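Side-chain contacts in prolyl-ACP dehydrogenase (Oscillatoria sp., PDB 4IRN), which probably oxidises the prolyl group carried on an acyl carrier protein, using bound FAD, in the biosynthesis of the cyanotoxin anatoxin-a: residues R74-K79 and N118-A123; F203-T208 and P228-S233. All blocks are in the same frame, centred on the assembly; numbering follows the deposited sequence.

Contact 1: R74-K79 and N118-A123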
loop_
_atom_site.group_PDB
_atom_site.type_symbol
_atom_site.label_atom_id
_atom_site.label_comp_id
_atom_site.label_asym_id
_atom_site.label_seq_id
_atom_site.Cartn_x
_atom_site.Cartn_y
_atom_site.Cartn_z
ATOM N N ARG A 74 -35.856 -4.132 -17.125
ATOM C CA ARG A 74 -37.142 -3.894 -16.480
ATOM C C ARG A 74 -37.815 -5.193 -16.062
ATOM O O ARG A 74 -38.469 -5.228 -15.017
ATOM C CB ARG A 74 -38.064 -3.082 -17.375
ATOM C CG ARG A 74 -39.070 -2.259 -16.574
ATOM C CD ARG A 74 -39.976 -1.490 -17.502
ATOM N NE ARG A 74 -40.244 -0.129 -17.032
ATOM C CZ ARG A 74 -39.641 0.966 -17.499
ATOM N NH1 ARG A 74 -38.692 0.867 -18.426
ATOM N NH2 ARG A 74 -39.958 2.162 -17.019
ATOM N N ASP A 75 -37.638 -6.259 -16.872
ATOM C CA ASP A 75 -38.183 -7.590 -16.606
ATOM C C ASP A 75 -37.662 -8.146 -15.276
ATOM O O ASP A 75 -38.444 -8.665 -14.479
ATOM C CB ASP A 75 -37.872 -8.555 -17.763
ATOM C CG ASP A 75 -38.929 -8.630 -18.860
ATOM O OD1 ASP A 75 -39.684 -7.631 -19.043
ATOM O OD2 ASP A 75 -38.990 -9.667 -19.547
ATOM N N ALA A 76 -36.347 -7.999 -15.031
ATOM C CA ALA A 76 -35.678 -8.450 -13.814
ATOM C C ALA A 76 -36.066 -7.611 -12.598
ATOM O O ALA A 76 -36.137 -8.163 -11.500
ATOM C CB ALA A 76 -34.172 -8.450 -14.008
ATOM N N TRP A 77 -36.338 -6.297 -12.791
ATOM C CA TRP A 77 -36.791 -5.394 -11.726
ATOM C C TRP A 77 -38.157 -5.864 -11.233
ATOM O O TRP A 77 -38.353 -5.992 -10.018
ATOM C CB TRP A 77 -36.874 -3.931 -12.223
ATOM C CG TRP A 77 -37.338 -2.932 -11.189
ATOM C CD1 TRP A 77 -38.605 -2.781 -10.704
ATOM C CD2 TRP A 77 -36.540 -1.926 -10.535
ATOM N NE1 TRP A 77 -38.639 -1.772 -9.765
ATOM C CE2 TRP A 77 -37.391 -1.225 -9.647
ATOM C CE3 TRP A 77 -35.189 -1.538 -10.623
ATOM C CZ2 TRP A 77 -36.931 -0.184 -8.828
ATOM C CZ3 TRP A 77 -34.746 -0.486 -9.829
ATOM C CH2 TRP A 77 -35.606 0.180 -8.944
ATOM N N GLN A 78 -39.090 -6.114 -12.186
ATOM C CA GLN A 78 -40.456 -6.606 -11.960
ATOM C C GLN A 78 -40.466 -7.934 -11.208
ATOM O O GLN A 78 -41.220 -8.082 -10.256
ATOM C CB GLN A 78 -41.209 -6.754 -13.293
ATOM C CG GLN A 78 -41.653 -5.442 -13.957
ATOM C CD GLN A 78 -42.027 -5.586 -15.438
ATOM O OE1 GLN A 78 -42.066 -6.683 -16.010
ATOM N NE2 GLN A 78 -42.103 -4.466 -16.151
ATOM N N LYS A 79 -39.607 -8.879 -11.612
ATOM C CA LYS A 79 -39.467 -10.204 -10.990
ATOM C C LYS A 79 -38.957 -10.122 -9.554
ATOM O O LYS A 79 -39.430 -10.873 -8.700
ATOM C CB LYS A 79 -38.586 -11.140 -11.836
ATOM C CG LYS A 79 -39.298 -11.705 -13.044
ATOM C CD LYS A 79 -38.460 -12.757 -13.733
ATOM C CE LYS A 79 -39.117 -13.314 -14.970
ATOM N NZ LYS A 79 -40.166 -14.306 -14.617
ATOM N N ASN A 118 -24.834 -5.900 -11.828
ATOM C CA ASN A 118 -24.495 -4.951 -10.774
ATOM C C ASN A 118 -25.255 -3.627 -10.896
ATOM O O ASN A 118 -25.565 -3.010 -9.875
ATOM C CB ASN A 118 -22.974 -4.739 -10.691
ATOM C CG ASN A 118 -22.208 -6.008 -10.414
ATOM O OD1 ASN A 118 -22.407 -6.670 -9.397
ATOM N ND2 ASN A 118 -21.334 -6.393 -11.326
ATOM N N GLY A 119 -25.558 -3.218 -12.126
ATOM C CA GLY A 119 -26.314 -2.000 -12.403
ATOM C C GLY A 119 -27.737 -2.062 -11.880
ATOM O O GLY A 119 -28.231 -1.076 -11.316
ATOM N N LEU A 120 -28.398 -3.246 -12.038
ATOM C CA LEU A 120 -29.764 -3.488 -11.560
ATOM C C LEU A 120 -29.764 -3.437 -10.040
ATOM O O LEU A 120 -30.606 -2.751 -9.455
ATOM C CB LEU A 120 -30.309 -4.844 -12.064
ATOM C CG LEU A 120 -31.693 -5.293 -11.546
ATOM C CD1 LEU A 120 -32.841 -4.669 -12.345
ATOM C CD2 LEU A 120 -31.806 -6.790 -11.565
ATOM N N ILE A 121 -28.785 -4.127 -9.418
ATOM C CA ILE A 121 -28.580 -4.172 -7.972
ATOM C C ILE A 121 -28.446 -2.736 -7.405
ATOM O O ILE A 121 -29.107 -2.409 -6.415
ATOM C CB ILE A 121 -27.376 -5.087 -7.613
ATOM C CG1 ILE A 121 -27.669 -6.574 -7.958
ATOM C CG2 ILE A 121 -27.000 -4.927 -6.148
ATOM C CD1 ILE A 121 -26.420 -7.489 -8.109
ATOM N N PHE A 122 -27.624 -1.881 -8.063
ATOM C CA PHE A 122 -27.419 -0.488 -7.660
ATOM C C PHE A 122 -28.721 0.317 -7.779
ATOM O O PHE A 122 -29.066 1.045 -6.844
ATOM C CB PHE A 122 -26.250 0.158 -8.431
ATOM C CG PHE A 122 -26.163 1.669 -8.359
ATOM C CD1 PHE A 122 -25.996 2.319 -7.139
ATOM C CD2 PHE A 122 -26.221 2.441 -9.514
ATOM C CE1 PHE A 122 -25.934 3.712 -7.080
ATOM C CE2 PHE A 122 -26.131 3.833 -9.453
ATOM C CZ PHE A 122 -25.984 4.458 -8.241
ATOM N N ALA A 123 -29.450 0.155 -8.907
ATOM C CA ALA A 123 -30.723 0.835 -9.198
ATOM C C ALA A 123 -31.803 0.516 -8.147
ATOM O O ALA A 123 -32.532 1.417 -7.719
ATOM C CB ALA A 123 -31.210 0.453 -10.583
#
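Leu-120 and Ala-123 of helix 118-138 meet Ala-76 and Trp-77 of helix 74-83, and the four side chains are all buried and meet one another through apolar contacts. Leu-120 works with both of its branches: CD2 lies 3.8 Å from CB of Ala-76, while CD1 faces the other helix's main chain, 3.9 Å from N of Trp-77. Its CG stands anti to the backbone N (chi1 175°), which carries the forked end across the gap. Trp-77 has its CG likewise anti to the backbone N and sends its six-membered ring in the return direction. The indole arrives by its rim: CZ3 is 3.7 Å from CB of Ala-123, a methyl lying in the ring plane, and CH2 is 3.5 Å from O of Ala-123, a carbonyl that accepts a hydrogen bond from ND2 of Asn-196. Both helices belong to the N-terminal helical domain of the acyl-CoA dehydrogenase fold, and their short segments approach to 10.7 Å at -50°, a separation spanned by leucine and tryptophan. Two histidine rings also meet the indole, His-127 edge-to-face and His-86 with its plane inclined at about 60°. The solvent side of helix 74-83 contrasts with this packing. Asp-75, Gln-78 and Lys-79 are exposed there and make no contact with segment 118-123; Arg-74 has its CB pointing away, and its side chain touches Ile-199.

Contact 2: F203-T208 and P228-S233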
loop_
_atom_site.group_PDB
_atom_site.type_symbol
_atom_site.label_atom_id
_atom_site.label_comp_id
_atom_site.label_asym_id
_atom_site.label_seq_id
_atom_site.Cartn_x
_atom_site.Cartn_y
_atom_site.Cartn_z
ATOM N N PHE A 203 -40.079 11.379 -7.385
ATOM C CA PHE A 203 -38.788 12.019 -7.197
ATOM C C PHE A 203 -38.644 12.593 -5.796
ATOM O O PHE A 203 -39.482 13.385 -5.368
ATOM C CB PHE A 203 -38.584 13.114 -8.259
ATOM C CG PHE A 203 -38.392 12.586 -9.663
ATOM C CD1 PHE A 203 -39.486 12.316 -10.479
ATOM C CD2 PHE A 203 -37.115 12.383 -10.181
ATOM C CE1 PHE A 203 -39.305 11.828 -11.780
ATOM C CE2 PHE A 203 -36.936 11.893 -11.483
ATOM C CZ PHE A 203 -38.032 11.623 -12.273
ATOM N N ILE A 204 -37.597 12.173 -5.072
ATOM C CA ILE A 204 -37.275 12.681 -3.735
ATOM C C ILE A 204 -36.251 13.810 -3.960
ATOM O O ILE A 204 -35.093 13.544 -4.279
ATOM C CB ILE A 204 -36.776 11.560 -2.766
ATOM C CG1 ILE A 204 -37.745 10.337 -2.692
ATOM C CG2 ILE A 204 -36.415 12.095 -1.378
ATOM C CD1 ILE A 204 -39.203 10.594 -2.249
ATOM N N ILE A 205 -36.698 15.051 -3.846
ATOM C CA ILE A 205 -35.897 16.241 -4.133
ATOM C C ILE A 205 -35.514 17.055 -2.904
ATOM O O ILE A 205 -36.364 17.401 -2.096
ATOM C CB ILE A 205 -36.574 17.088 -5.249
ATOM C CG1 ILE A 205 -36.976 16.171 -6.435
ATOM C CG2 ILE A 205 -35.739 18.300 -5.645
ATOM C CD1 ILE A 205 -36.987 16.719 -7.815
ATOM N N PHE A 206 -34.218 17.384 -2.803
ATOM C CA PHE A 206 -33.637 18.184 -1.725
ATOM C C PHE A 206 -33.465 19.611 -2.210
ATOM O O PHE A 206 -32.692 19.859 -3.128
ATOM C CB PHE A 206 -32.324 17.551 -1.220
ATOM C CG PHE A 206 -32.590 16.317 -0.385
ATOM C CD1 PHE A 206 -32.733 15.064 -0.982
ATOM C CD2 PHE A 206 -32.716 16.407 0.995
ATOM C CE1 PHE A 206 -33.023 13.929 -0.210
ATOM C CE2 PHE A 206 -32.987 15.267 1.766
ATOM C CZ PHE A 206 -33.137 14.036 1.159
ATOM N N ALA A 207 -34.242 20.534 -1.644
ATOM C CA ALA A 207 -34.254 21.956 -2.011
ATOM C C ALA A 207 -34.100 22.868 -0.779
ATOM O O ALA A 207 -34.000 22.371 0.342
ATOM C CB ALA A 207 -35.547 22.285 -2.759
ATOM N N THR A 208 -34.064 24.200 -0.992
ATOM C CA THR A 208 -33.942 25.186 0.086
ATOM C C THR A 208 -35.060 26.234 0.051
ATOM O O THR A 208 -35.390 26.746 -1.020
ATOM C CB THR A 208 -32.502 25.751 0.191
ATOM O OG1 THR A 208 -32.386 26.562 1.362
ATOM C CG2 THR A 208 -32.058 26.536 -1.048
ATOM N N PRO A 228 -45.616 19.396 -14.575
ATOM C CA PRO A 228 -45.096 20.474 -15.428
ATOM C C PRO A 228 -43.946 21.220 -14.744
ATOM O O PRO A 228 -44.077 21.673 -13.606
ATOM C CB PRO A 228 -46.327 21.355 -15.667
ATOM C CG PRO A 228 -47.485 20.471 -15.425
ATOM C CD PRO A 228 -47.062 19.563 -14.325
ATOM N N GLY A 229 -42.807 21.216 -15.419
ATOM C CA GLY A 229 -41.575 21.839 -14.942
ATOM C C GLY A 229 -40.437 20.883 -14.648
ATOM O O GLY A 229 -39.313 21.326 -14.420
ATOM N N LEU A 230 -40.727 19.574 -14.650
ATOM C CA LEU A 230 -39.779 18.500 -14.376
ATOM C C LEU A 230 -39.184 17.988 -15.710
ATOM O O LEU A 230 -39.833 17.227 -16.428
ATOM C CB LEU A 230 -40.526 17.396 -13.603
ATOM C CG LEU A 230 -39.721 16.256 -12.995
ATOM C CD1 LEU A 230 -39.123 16.663 -11.663
ATOM C CD2 LEU A 230 -40.612 15.061 -12.769
ATOM N N ILE A 231 -37.959 18.446 -16.041
ATOM C CA ILE A 231 -37.246 18.131 -17.287
ATOM C C ILE A 231 -36.079 17.169 -17.077
ATOM O O ILE A 231 -35.172 17.456 -16.291
ATOM C CB ILE A 231 -36.818 19.442 -18.008
ATOM C CG1 ILE A 231 -38.066 20.294 -18.356
ATOM C CG2 ILE A 231 -35.961 19.150 -19.248
ATOM C CD1 ILE A 231 -37.845 21.741 -18.501
ATOM N N LEU A 232 -36.094 16.051 -17.818
ATOM C CA LEU A 232 -35.058 15.025 -17.763
ATOM C C LEU A 232 -34.269 14.932 -19.061
ATOM O O LEU A 232 -34.832 15.102 -20.148
ATOM C CB LEU A 232 -35.673 13.661 -17.438
ATOM C CG LEU A 232 -36.092 13.455 -15.988
ATOM C CD1 LEU A 232 -37.367 12.665 -15.912
ATOM C CD2 LEU A 232 -34.987 12.779 -15.190
ATOM N N SER A 233 -32.962 14.663 -18.940
ATOM C CA SER A 233 -32.063 14.493 -20.074
ATOM C C SER A 233 -32.012 13.005 -20.438
ATOM O O SER A 233 -32.661 12.184 -19.785
ATOM C CB SER A 233 -30.668 15.000 -19.717
ATOM O OG SER A 233 -29.942 14.061 -18.937
#
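This is an apolar contact between two beta-sheets in the middle domain of the acyl-CoA dehydrogenase fold, the beta domain between the helical ones. Strand 202-208 lies inside the mixed sheet, between strands 158-161 and 218-224, whereas 230-232 is an outermost strand, within this chain, of the antiparallel sheet and pairs with 249-257. The geometry supports face packing rather than strand pairing: the short axes come no closer than 12.0 Å and run at 103° to one another, and even the nearest CA atoms, those of Phe-203 and Leu-230, are 9.7 Å apart. Side chains therefore bridge the gap. Phe-203 contributes the ring atoms CD1, CE1 and CZ. Its CE1 is 3.6 Å from CD2 of Leu-230, and the neighbouring CD1 of the ring is almost as near to that methyl, whose approach is oblique. At the far end of the ring, Leu-232 advances from the opposite direction. Alternation along strand 230-232 explains why these two leucines act together: both point their CB toward segment 203-208, while Ile-231 between them is exposed. Alternation also brings in Ile-205, two residues after Phe-203, although its CD1 stays 4.4 Å from CD1 of Leu-230. Leu-249 of strand 249-257 touches Ile-205, Leu-230 and Leu-232, continuing the apolar layer. Phe-203 keeps CG anti to its carbonyl carbon (chi1 -69°), and the ring so directed ends with CZ 3.8 Å from CD1 of Leu-232.

Overall arrangement
Contacts 1 and 2 follow one another along the chain, the first in the N-terminal helical domain and the second in the middle beta domain. Their centres are 23 Å apart and their nearest atoms about 11 Å, so they do not touch. What they share is proximity to the bound FAD. Phe-122, in segment 118-123 but not touching 74-79, touches the cofactor, and the side chain of Ala-123 is about 10 Å from it and about 5 Å from that of Thr-195, an FAD-binding residue. In contact 2, the side chain of Phe-203 is about 9 Å from FAD. The side chains of Trp-77 and Phe-203 are about 11 and 8 Å, respectively, from that of FAD-binding His-160.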